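Local atomic coordinates of type IV secretion system protein VirB11 (Brucella suis, PDB entry 2GZA), a protein that acts as a hexameric ATPase of the VirB type IV secretion system, where it binds and hydrolyses ATP. Residues C[43-48]-C[112-117]; C[88-93]-C[106-111]; C[154-159]-C[343-348]. All blocks are in the same frame, centred on the assembly; numbering follows the deposited sequence.

Contact 1: residues C[43-48]-C[112-117]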
loop_
_atom_site.group_PDB
_atom_site.type_symbol
_atom_site.label_atom_id
_atom_site.label_comp_id
_atom_site.label_asym_id
_atom_site.label_seq_id
_atom_site.Cartn_x
_atom_site.Cartn_y
_atom_site.Cartn_z
ATOM N N VAL C 43 31.754 21.692 -27.860
ATOM C CA VAL C 43 32.001 21.209 -29.209
ATOM C C VAL C 43 30.854 20.276 -29.597
ATOM O O VAL C 43 30.632 19.242 -28.960
ATOM C CB VAL C 43 33.386 20.514 -29.364
ATOM C CG1 VAL C 43 33.571 19.976 -30.798
ATOM C CG2 VAL C 43 34.519 21.472 -29.022
ATOM N N ASN C 44 30.115 20.670 -30.631
ATOM C CA ASN C 44 28.958 19.896 -31.117
ATOM C C ASN C 44 29.337 18.953 -32.243
ATOM O O ASN C 44 28.728 17.898 -32.408
ATOM C CB ASN C 44 27.843 20.818 -31.615
ATOM C CG ASN C 44 27.401 21.813 -30.572
ATOM O OD1 ASN C 44 27.524 21.562 -29.375
ATOM N ND2 ASN C 44 26.886 22.955 -31.018
ATOM N N ARG C 45 30.334 19.355 -33.021
ATOM C CA ARG C 45 30.768 18.611 -34.191
ATOM C C ARG C 45 32.175 19.038 -34.565
ATOM O O ARG C 45 32.618 20.109 -34.154
ATOM C CB ARG C 45 29.791 18.815 -35.365
ATOM C CG ARG C 45 29.607 20.253 -35.848
ATOM C CD ARG C 45 28.143 20.669 -35.788
ATOM N NE ARG C 45 27.253 19.533 -36.032
ATOM C CZ ARG C 45 26.044 19.371 -35.504
ATOM N NH1 ARG C 45 25.531 20.268 -34.677
ATOM N NH2 ARG C 45 25.344 18.290 -35.804
ATOM N N PRO C 46 32.872 18.214 -35.365
ATOM C CA PRO C 46 34.217 18.534 -35.824
ATOM C C PRO C 46 34.274 19.919 -36.446
ATOM O O PRO C 46 33.398 20.267 -37.234
ATOM C CB PRO C 46 34.459 17.490 -36.929
ATOM C CG PRO C 46 33.108 16.914 -37.245
ATOM C CD PRO C 46 32.400 16.941 -35.940
ATOM N N GLY C 47 35.289 20.698 -36.080
ATOM C CA GLY C 47 35.564 21.962 -36.745
ATOM C C GLY C 47 35.027 23.217 -36.084
ATOM O O GLY C 47 35.333 24.319 -36.527
ATOM N N GLU C 48 34.229 23.073 -35.031
ATOM C CA GLU C 48 33.668 24.255 -34.387
ATOM C C GLU C 48 33.602 24.178 -32.873
ATOM O O GLU C 48 33.645 23.096 -32.289
ATOM C CB GLU C 48 32.300 24.635 -34.984
ATOM C CG GLU C 48 31.421 23.482 -35.444
ATOM C CD GLU C 48 29.944 23.820 -35.364
ATOM O OE1 GLU C 48 29.357 24.214 -36.392
ATOM O OE2 GLU C 48 29.366 23.701 -34.266
ATOM N N HIS C 112 26.016 10.752 -36.053
ATOM C CA HIS C 112 27.198 10.079 -36.587
ATOM C C HIS C 112 28.181 11.064 -37.201
ATOM O O HIS C 112 27.780 12.057 -37.813
ATOM C CB HIS C 112 26.824 8.974 -37.582
ATOM C CG HIS C 112 26.287 9.475 -38.884
ATOM N ND1 HIS C 112 24.937 9.541 -39.160
ATOM C CD2 HIS C 112 26.922 9.919 -39.996
ATOM C CE1 HIS C 112 24.761 10.013 -40.379
ATOM N NE2 HIS C 112 25.950 10.250 -40.908
ATOM N N GLY C 113 29.466 10.778 -37.019
ATOM C CA GLY C 113 30.527 11.659 -37.465
ATOM C C GLY C 113 30.650 12.906 -36.614
ATOM O O GLY C 113 31.336 13.851 -37.006
ATOM N N THR C 114 29.969 12.919 -35.465
ATOM C CA THR C 114 30.081 14.007 -34.476
ATOM C C THR C 114 30.373 13.466 -33.079
ATOM O O THR C 114 30.017 12.336 -32.754
ATOM C CB THR C 114 28.789 14.865 -34.364
ATOM O OG1 THR C 114 27.757 14.104 -33.724
ATOM C CG2 THR C 114 28.299 15.334 -35.724
ATOM N N ILE C 115 31.029 14.291 -32.266
ATOM C CA ILE C 115 31.150 14.066 -30.831
ATOM C C ILE C 115 30.624 15.320 -30.143
ATOM O O ILE C 115 30.885 16.433 -30.601
ATOM C CB ILE C 115 32.615 13.842 -30.408
ATOM C CG1 ILE C 115 33.274 12.743 -31.250
ATOM C CG2 ILE C 115 32.730 13.582 -28.898
ATOM C CD1 ILE C 115 32.868 11.334 -30.897
ATOM N N SER C 116 29.882 15.145 -29.057
ATOM C CA SER C 116 29.437 16.290 -28.270
ATOM C C SER C 116 30.242 16.440 -26.991
ATOM O O SER C 116 30.307 15.520 -26.169
ATOM C CB SER C 116 27.941 16.215 -27.938
ATOM O OG SER C 116 27.550 17.341 -27.168
ATOM N N VAL C 117 30.844 17.615 -26.833
ATOM C CA VAL C 117 31.623 17.954 -25.651
ATOM C C VAL C 117 31.011 19.175 -24.984
ATOM O O VAL C 117 30.706 20.163 -25.651
ATOM C CB VAL C 117 33.116 18.215 -26.014
ATOM C CG1 VAL C 117 33.853 18.965 -24.912
ATOM C CG2 VAL C 117 33.820 16.914 -26.301
HETATM O O HOH W 1 26.588 16.379 -32.060
HETATM O O HOH W 2 28.356 19.936 -27.407
#
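Gly113 meets Pro46 through its carbonyl: the CD and CG edge of the proline ring lies against it, with Pro46 CD 3.4 Å from Gly113 O. Thr114 follows and takes up two neighbours at once. Its CG2 methyl sits 3.8 Å from Arg45 CB, and the two side chains run side by side in the same direction, so the threonine methyl lies along the aliphatic root of the arginine. Further out, the Arg45 guanidinium passes Thr114 CG2 obliquely and ends in a salt bridge to Glu111. With chi1 at 71°, Thr114 OG1 is lodged between the backbone N and the carbonyl carbon; from there it bonds to Glu111 O and also accepts a proton from water 1, whose other proton goes to Asn44 O at 2.6 Å. Water 1 thus bridges the two segments.

Ile115 takes little part across the segments, its side chain leading away to helix 67-81. At Ser116, a CA-H...O contact of 3.3 Å runs from Ser116 CA to Val43 O, and Ser116 OG lies 2.7 Å from water 2, to which it is hydrogen-bonded.

Val117 closes the series with a pair of backbone bonds: Val117 N gives a nearly straight one to Val43 O (2.7 Å, 171° at the hydrogen), and Val43 N returns one to Val117 O at 2.9 Å. Both valine side chains lie on the same face of the sheet, CB to CB 4.1 Å. This reciprocal pairing is that of an antiparallel hydrogen-bonded pair, here joining strands 40-43 and 116-120 at the centre of the six-stranded antiparallel sheet, where Arg45 to Glu48 form the type II turn of the adjoining beta hairpin.

Contact 2: residues C[88-93]-C[106-111]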
loop_
_atom_site.group_PDB
_atom_site.type_symbol
_atom_site.label_atom_id
_atom_site.label_comp_id
_atom_site.label_asym_id
_atom_site.label_seq_id
_atom_site.Cartn_x
_atom_site.Cartn_y
_atom_site.Cartn_z
ATOM N N SER C 88 29.528 1.006 -26.752
ATOM C CA SER C 88 28.526 0.379 -25.860
ATOM C C SER C 88 28.411 1.148 -24.530
ATOM O O SER C 88 27.581 0.829 -23.680
ATOM C CB SER C 88 28.845 -1.102 -25.635
ATOM O OG SER C 88 30.221 -1.283 -25.330
ATOM N N ARG C 89 29.259 2.169 -24.397
ATOM C CA ARG C 89 29.194 3.128 -23.284
ATOM C C ARG C 89 29.566 4.516 -23.824
ATOM O O ARG C 89 30.690 4.983 -23.652
ATOM C CB ARG C 89 30.096 2.703 -22.128
ATOM C CG ARG C 89 29.448 1.651 -21.230
ATOM C CD ARG C 89 30.342 1.184 -20.103
ATOM N NE ARG C 89 29.605 0.323 -19.178
ATOM C CZ ARG C 89 30.163 -0.448 -18.249
ATOM N NH1 ARG C 89 31.483 -0.491 -18.104
ATOM N NH2 ARG C 89 29.393 -1.186 -17.463
ATOM N N PRO C 90 28.605 5.171 -24.501
ATOM C CA PRO C 90 28.859 6.403 -25.238
ATOM C C PRO C 90 28.598 7.724 -24.501
ATOM O O PRO C 90 28.804 8.789 -25.083
ATOM C CB PRO C 90 27.913 6.272 -26.437
ATOM C CG PRO C 90 26.886 5.204 -26.042
ATOM C CD PRO C 90 27.209 4.739 -24.664
ATOM N N VAL C 91 28.153 7.663 -23.252
ATOM C CA VAL C 91 27.934 8.871 -22.458
ATOM C C VAL C 91 28.897 8.895 -21.277
ATOM O O VAL C 91 28.948 7.955 -20.489
ATOM C CB VAL C 91 26.462 9.003 -22.004
ATOM C CG1 VAL C 91 26.290 10.176 -21.060
ATOM C CG2 VAL C 91 25.561 9.164 -23.217
ATOM N N LEU C 92 29.662 9.977 -21.173
ATOM C CA LEU C 92 30.705 10.094 -20.160
ATOM C C LEU C 92 30.606 11.401 -19.384
ATOM O O LEU C 92 30.477 12.467 -19.975
ATOM C CB LEU C 92 32.081 9.991 -20.821
ATOM C CG LEU C 92 33.314 9.618 -19.990
ATOM C CD1 LEU C 92 34.381 9.129 -20.915
ATOM C CD2 LEU C 92 33.863 10.766 -19.158
ATOM N N SER C 93 30.664 11.301 -18.059
ATOM C CA SER C 93 30.768 12.469 -17.186
ATOM C C SER C 93 32.071 12.404 -16.414
ATOM O O SER C 93 32.438 11.350 -15.895
ATOM C CB SER C 93 29.598 12.547 -16.213
ATOM O OG SER C 93 28.385 12.756 -16.903
ATOM N N ARG C 106 29.313 10.258 -27.462
ATOM C CA ARG C 106 29.860 9.788 -28.734
ATOM C C ARG C 106 28.831 9.027 -29.609
ATOM O O ARG C 106 27.801 8.586 -29.100
ATOM C CB ARG C 106 31.177 9.017 -28.539
ATOM C CG ARG C 106 31.057 7.668 -27.884
ATOM C CD ARG C 106 32.128 6.724 -28.396
ATOM N NE ARG C 106 31.680 5.990 -29.583
ATOM C CZ ARG C 106 32.479 5.348 -30.428
ATOM N NH1 ARG C 106 33.792 5.338 -30.241
ATOM N NH2 ARG C 106 31.959 4.717 -31.472
ATOM N N PRO C 107 29.113 8.910 -30.926
ATOM C CA PRO C 107 28.358 8.493 -32.119
ATOM C C PRO C 107 27.217 7.460 -32.163
ATOM O O PRO C 107 26.400 7.550 -33.085
ATOM C CB PRO C 107 29.453 8.088 -33.079
ATOM C CG PRO C 107 30.433 9.115 -32.844
ATOM C CD PRO C 107 30.458 9.331 -31.345
ATOM N N PRO C 108 27.171 6.440 -31.288
ATOM C CA PRO C 108 25.817 5.867 -31.389
ATOM C C PRO C 108 24.787 6.793 -30.727
ATOM O O PRO C 108 23.712 7.013 -31.286
ATOM C CB PRO C 108 25.925 4.519 -30.676
ATOM C CG PRO C 108 27.111 4.657 -29.770
ATOM C CD PRO C 108 28.044 5.706 -30.358
ATOM N N ALA C 109 25.133 7.364 -29.576
ATOM C CA ALA C 109 24.195 8.192 -28.826
ATOM C C ALA C 109 24.046 9.631 -29.342
ATOM O O ALA C 109 23.105 10.324 -28.966
ATOM C CB ALA C 109 24.537 8.174 -27.348
ATOM N N CYS C 110 24.967 10.075 -30.193
ATOM C CA CYS C 110 24.842 11.373 -30.865
ATOM C C CYS C 110 25.001 11.203 -32.374
ATOM O O CYS C 110 25.413 10.149 -32.830
ATOM C CB CYS C 110 25.867 12.377 -30.330
ATOM S SG CYS C 110 27.573 12.098 -30.881
ATOM N N GLU C 111 24.678 12.247 -33.132
ATOM C CA GLU C 111 24.785 12.255 -34.593
ATOM C C GLU C 111 26.098 11.649 -35.068
ATOM O O GLU C 111 27.165 11.994 -34.549
ATOM C CB GLU C 111 24.664 13.690 -35.111
ATOM C CG GLU C 111 24.540 13.859 -36.632
ATOM C CD GLU C 111 24.516 15.326 -37.081
ATOM O OE1 GLU C 111 24.103 16.203 -36.303
ATOM O OE2 GLU C 111 24.914 15.610 -38.227
#
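The antiparallel beta hairpin of strands 91-95 and 101-105, at one margin of the six-stranded sheet, is carried one step past its strands by Pro90 and Arg106. The evidence is a backbone bond from Arg106 N to Pro90 O, 2.8 Å long with 159° at the hydrogen, in step with the backbone bonding between Leu92 and Ile104 further along the hairpin.

Beyond this bond the chain turns back over Pro90. The Arg106 carbonyl accepts Ala109 N at 3.0 Å, which closes the turn through Pro107 and Pro108; the side chains of Pro108 and Ala109 point toward the other segment. Pro90 thus meets three residues of the loop. Arg106 comes alongside with its CG, 3.7 Å from Pro90 CB; chi1 of 70° tucks that methylene between its own backbone N and carbonyl carbon, and so brings it against the proline. Pro108 crosses Pro90 obliquely, the two CG atoms 3.8 Å apart. Ala109 adds its methyl, Ala109 CB standing 4.0 Å from Pro90 CB, and the same methyl reaches Val91 more loosely, 4.4 Å from Val91 CG2.

The contact is thus apolar packing round one main-chain bond, and Pro90 is the buried residue at its middle. The loop is tied onward to strand 222-226, where the Ala109 backbone bonds to that of Phe226. Arg106 and Pro108 also touch Asp87, in the loop before strand 91-95. After two bends in the arginine chain the guanidinium group presents its edge to Pro108, whose CD lies in its plane, 3.7 Å from Arg106 NE.

Contact 3: residues C[154-159]-C[343-348]; sequences ELLALK and VWYDPN
With chi1 at 179°, Tyr345 carries its CG anti to the backbone N and extends its ring from strand 339-345 to the helix holding Leu155, Leu156 and Lys159. Leu156 answers from the helix: chi1 of -154° brings its branched end round to Tyr345, Pro347 and Asn348, although its CB leaves the backbone in a less direct line.

Leu155 crosses the tyrosine at about a right angle. Its CB lies 3.6 Å from Tyr345 CE2, meeting the ring obliquely, and its CD1 methyl reaches the phenol end, 3.6 Å from Tyr345 OH. The backbone N of Leu156 stands at the ring edge, near the ring plane, 3.8 Å from Tyr345 CE2. Leu156 CD1 then packs 4.0 Å from Tyr345 CD2, while its other methyl, CD2, is 3.9 Å from Asn348 ND2. Lys159 lays its CD methylene against the base of the tyrosine side chain, 3.8 Å from Tyr345 CB, before bending at its two outer torsions. From within its own segment, Pro347 sets CD 3.6 Å above the centre of the Tyr345 ring.

The contact is therefore carried by van der Waals packing of aliphatic carbons round one aromatic ring. Asp346 follows as the N-cap of helix 347-355. Strand 339-345 is an outermost strand of the mixed sheet, beside strand 324-331; the axes of residues 154-159 and 343-345 run roughly antiparallel (149°), 10.2 Å apart at closest approach. Helix 164-173 joins both, as Phe167 touches Leu155 and Val343 and packs edge-to-face with Tyr345.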
loop_
_atom_site.group_PDB
_atom_site.type_symbol
_atom_site.label_atom_id
_atom_site.label_comp_id
_atom_site.label_asym_id
_atom_site.label_seq_id
_atom_site.Cartn_x
_atom_site.Cartn_y
_atom_site.Cartn_z
ATOM N N GLU C 154 -1.252 37.976 -21.714
ATOM C CA GLU C 154 -1.104 38.190 -23.155
ATOM C C GLU C 154 -1.439 36.911 -23.920
ATOM O O GLU C 154 -2.199 36.941 -24.885
ATOM C CB GLU C 154 0.299 38.670 -23.510
ATOM C CG GLU C 154 0.510 38.810 -25.007
ATOM C CD GLU C 154 1.929 39.150 -25.378
ATOM O OE1 GLU C 154 2.737 39.452 -24.472
ATOM O OE2 GLU C 154 2.234 39.121 -26.584
ATOM N N LEU C 155 -0.869 35.794 -23.478
ATOM C CA LEU C 155 -1.165 34.488 -24.053
ATOM C C LEU C 155 -2.634 34.117 -23.914
ATOM O O LEU C 155 -3.253 33.628 -24.863
ATOM C CB LEU C 155 -0.301 33.414 -23.406
ATOM C CG LEU C 155 1.074 33.227 -24.022
ATOM C CD1 LEU C 155 1.931 32.337 -23.148
ATOM C CD2 LEU C 155 0.941 32.672 -25.430
ATOM N N LEU C 156 -3.183 34.360 -22.732
ATOM C CA LEU C 156 -4.567 34.033 -22.431
ATOM C C LEU C 156 -5.537 34.842 -23.284
ATOM O O LEU C 156 -6.576 34.329 -23.690
ATOM C CB LEU C 156 -4.844 34.229 -20.941
ATOM C CG LEU C 156 -5.953 33.439 -20.234
ATOM C CD1 LEU C 156 -6.041 31.979 -20.684
ATOM C CD2 LEU C 156 -5.740 33.510 -18.731
ATOM N N ALA C 157 -5.187 36.095 -23.565
ATOM C CA ALA C 157 -5.994 36.943 -24.446
ATOM C C ALA C 157 -5.975 36.454 -25.894
ATOM O O ALA C 157 -7.018 36.426 -26.549
ATOM C CB ALA C 157 -5.544 38.405 -24.359
ATOM N N LEU C 158 -4.794 36.071 -26.382
ATOM C CA LEU C 158 -4.639 35.535 -27.737
ATOM C C LEU C 158 -5.461 34.268 -27.947
ATOM O O LEU C 158 -6.090 34.099 -28.995
ATOM C CB LEU C 158 -3.168 35.273 -28.065
ATOM C CG LEU C 158 -2.314 36.475 -28.476
ATOM C CD1 LEU C 158 -0.836 36.131 -28.396
ATOM C CD2 LEU C 158 -2.680 36.967 -29.869
ATOM N N LYS C 159 -5.462 33.396 -26.943
ATOM C CA LYS C 159 -6.293 32.191 -26.960
ATOM C C LYS C 159 -7.773 32.563 -26.982
ATOM O O LYS C 159 -8.545 31.999 -27.761
ATOM C CB LYS C 159 -5.998 31.290 -25.758
ATOM C CG LYS C 159 -6.586 29.882 -25.879
ATOM C CD LYS C 159 -6.205 28.992 -24.697
ATOM C CE LYS C 159 -7.384 28.710 -23.770
ATOM N NZ LYS C 159 -7.723 29.856 -22.871
ATOM N N VAL C 343 -6.674 23.770 -28.126
ATOM C CA VAL C 343 -5.441 24.227 -27.511
ATOM C C VAL C 343 -5.745 24.396 -26.034
ATOM O O VAL C 343 -6.632 25.161 -25.657
ATOM C CB VAL C 343 -4.943 25.553 -28.106
ATOM C CG1 VAL C 343 -3.751 26.068 -27.324
ATOM C CG2 VAL C 343 -4.588 25.378 -29.571
ATOM N N TRP C 344 -5.027 23.660 -25.206
ATOM C CA TRP C 344 -5.227 23.722 -23.780
ATOM C C TRP C 344 -4.165 24.633 -23.167
ATOM O O TRP C 344 -2.971 24.470 -23.419
ATOM C CB TRP C 344 -5.197 22.304 -23.197
ATOM C CG TRP C 344 -5.402 22.249 -21.726
ATOM C CD1 TRP C 344 -6.577 22.030 -21.075
ATOM C CD2 TRP C 344 -4.404 22.419 -20.713
ATOM N NE1 TRP C 344 -6.374 22.055 -19.717
ATOM C CE2 TRP C 344 -5.050 22.293 -19.466
ATOM C CE3 TRP C 344 -3.025 22.672 -20.738
ATOM C CZ2 TRP C 344 -4.370 22.414 -18.253
ATOM C CZ3 TRP C 344 -2.344 22.791 -19.527
ATOM C CH2 TRP C 344 -3.022 22.663 -18.300
ATOM N N TYR C 345 -4.617 25.598 -22.379
ATOM C CA TYR C 345 -3.742 26.508 -21.656
ATOM C C TYR C 345 -4.484 27.002 -20.423
ATOM O O TYR C 345 -5.524 27.640 -20.543
ATOM C CB TYR C 345 -3.322 27.668 -22.563
ATOM C CG TYR C 345 -2.434 28.706 -21.923
ATOM C CD1 TYR C 345 -1.209 28.361 -21.359
ATOM C CD2 TYR C 345 -2.808 30.047 -21.905
ATOM C CE1 TYR C 345 -0.387 29.327 -20.782
ATOM C CE2 TYR C 345 -1.995 31.018 -21.326
ATOM C CZ TYR C 345 -0.790 30.651 -20.769
ATOM O OH TYR C 345 0.011 31.613 -20.203
ATOM N N ASP C 346 -3.960 26.691 -19.241
ATOM C CA ASP C 346 -4.609 27.076 -17.992
ATOM C C ASP C 346 -3.614 27.496 -16.894
ATOM O O ASP C 346 -3.420 26.763 -15.925
ATOM C CB ASP C 346 -5.522 25.937 -17.517
ATOM C CG ASP C 346 -6.525 26.373 -16.463
ATOM O OD1 ASP C 346 -6.664 27.588 -16.191
ATOM O OD2 ASP C 346 -7.187 25.480 -15.902
ATOM N N PRO C 347 -3.000 28.690 -17.037
ATOM C CA PRO C 347 -2.003 29.172 -16.070
ATOM C C PRO C 347 -2.623 29.431 -14.699
ATOM O O PRO C 347 -1.921 29.456 -13.687
ATOM C CB PRO C 347 -1.504 30.477 -16.694
ATOM C CG PRO C 347 -2.588 30.905 -17.608
ATOM C CD PRO C 347 -3.231 29.658 -18.121
ATOM N N ASN C 348 -3.939 29.607 -14.697
ATOM C CA ASN C 348 -4.723 29.776 -13.488
ATOM C C ASN C 348 -4.760 28.535 -12.601
ATOM O O ASN C 348 -4.911 28.652 -11.393
ATOM C CB ASN C 348 -6.155 30.205 -13.841
ATOM C CG ASN C 348 -6.300 31.718 -13.976
ATOM O OD1 ASN C 348 -6.147 32.456 -13.006
ATOM N ND2 ASN C 348 -6.617 32.178 -15.176
#

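How the contacts relate
Contacts 1 and 2 belong to the same antiparallel sheet, their centres 12 Å apart, and contact 2 falls within the sequence that contact 1 brackets. They touch directly: the Arg45-Glu111 salt bridge joins them, and Ile115 CD1 packs 3.7 Å from Arg106 CB. Contact 3 lies across the chain's centre, about 39 Å from contact 1 and 40 Å from contact 2 between centres, in the part of the chain that holds the P-loop. There the Val343 side chain is about 12 Å from Gly182, a predicted ATP-binding residue, whereas contacts 1 and 2 lie away from the annotated nucleotide site.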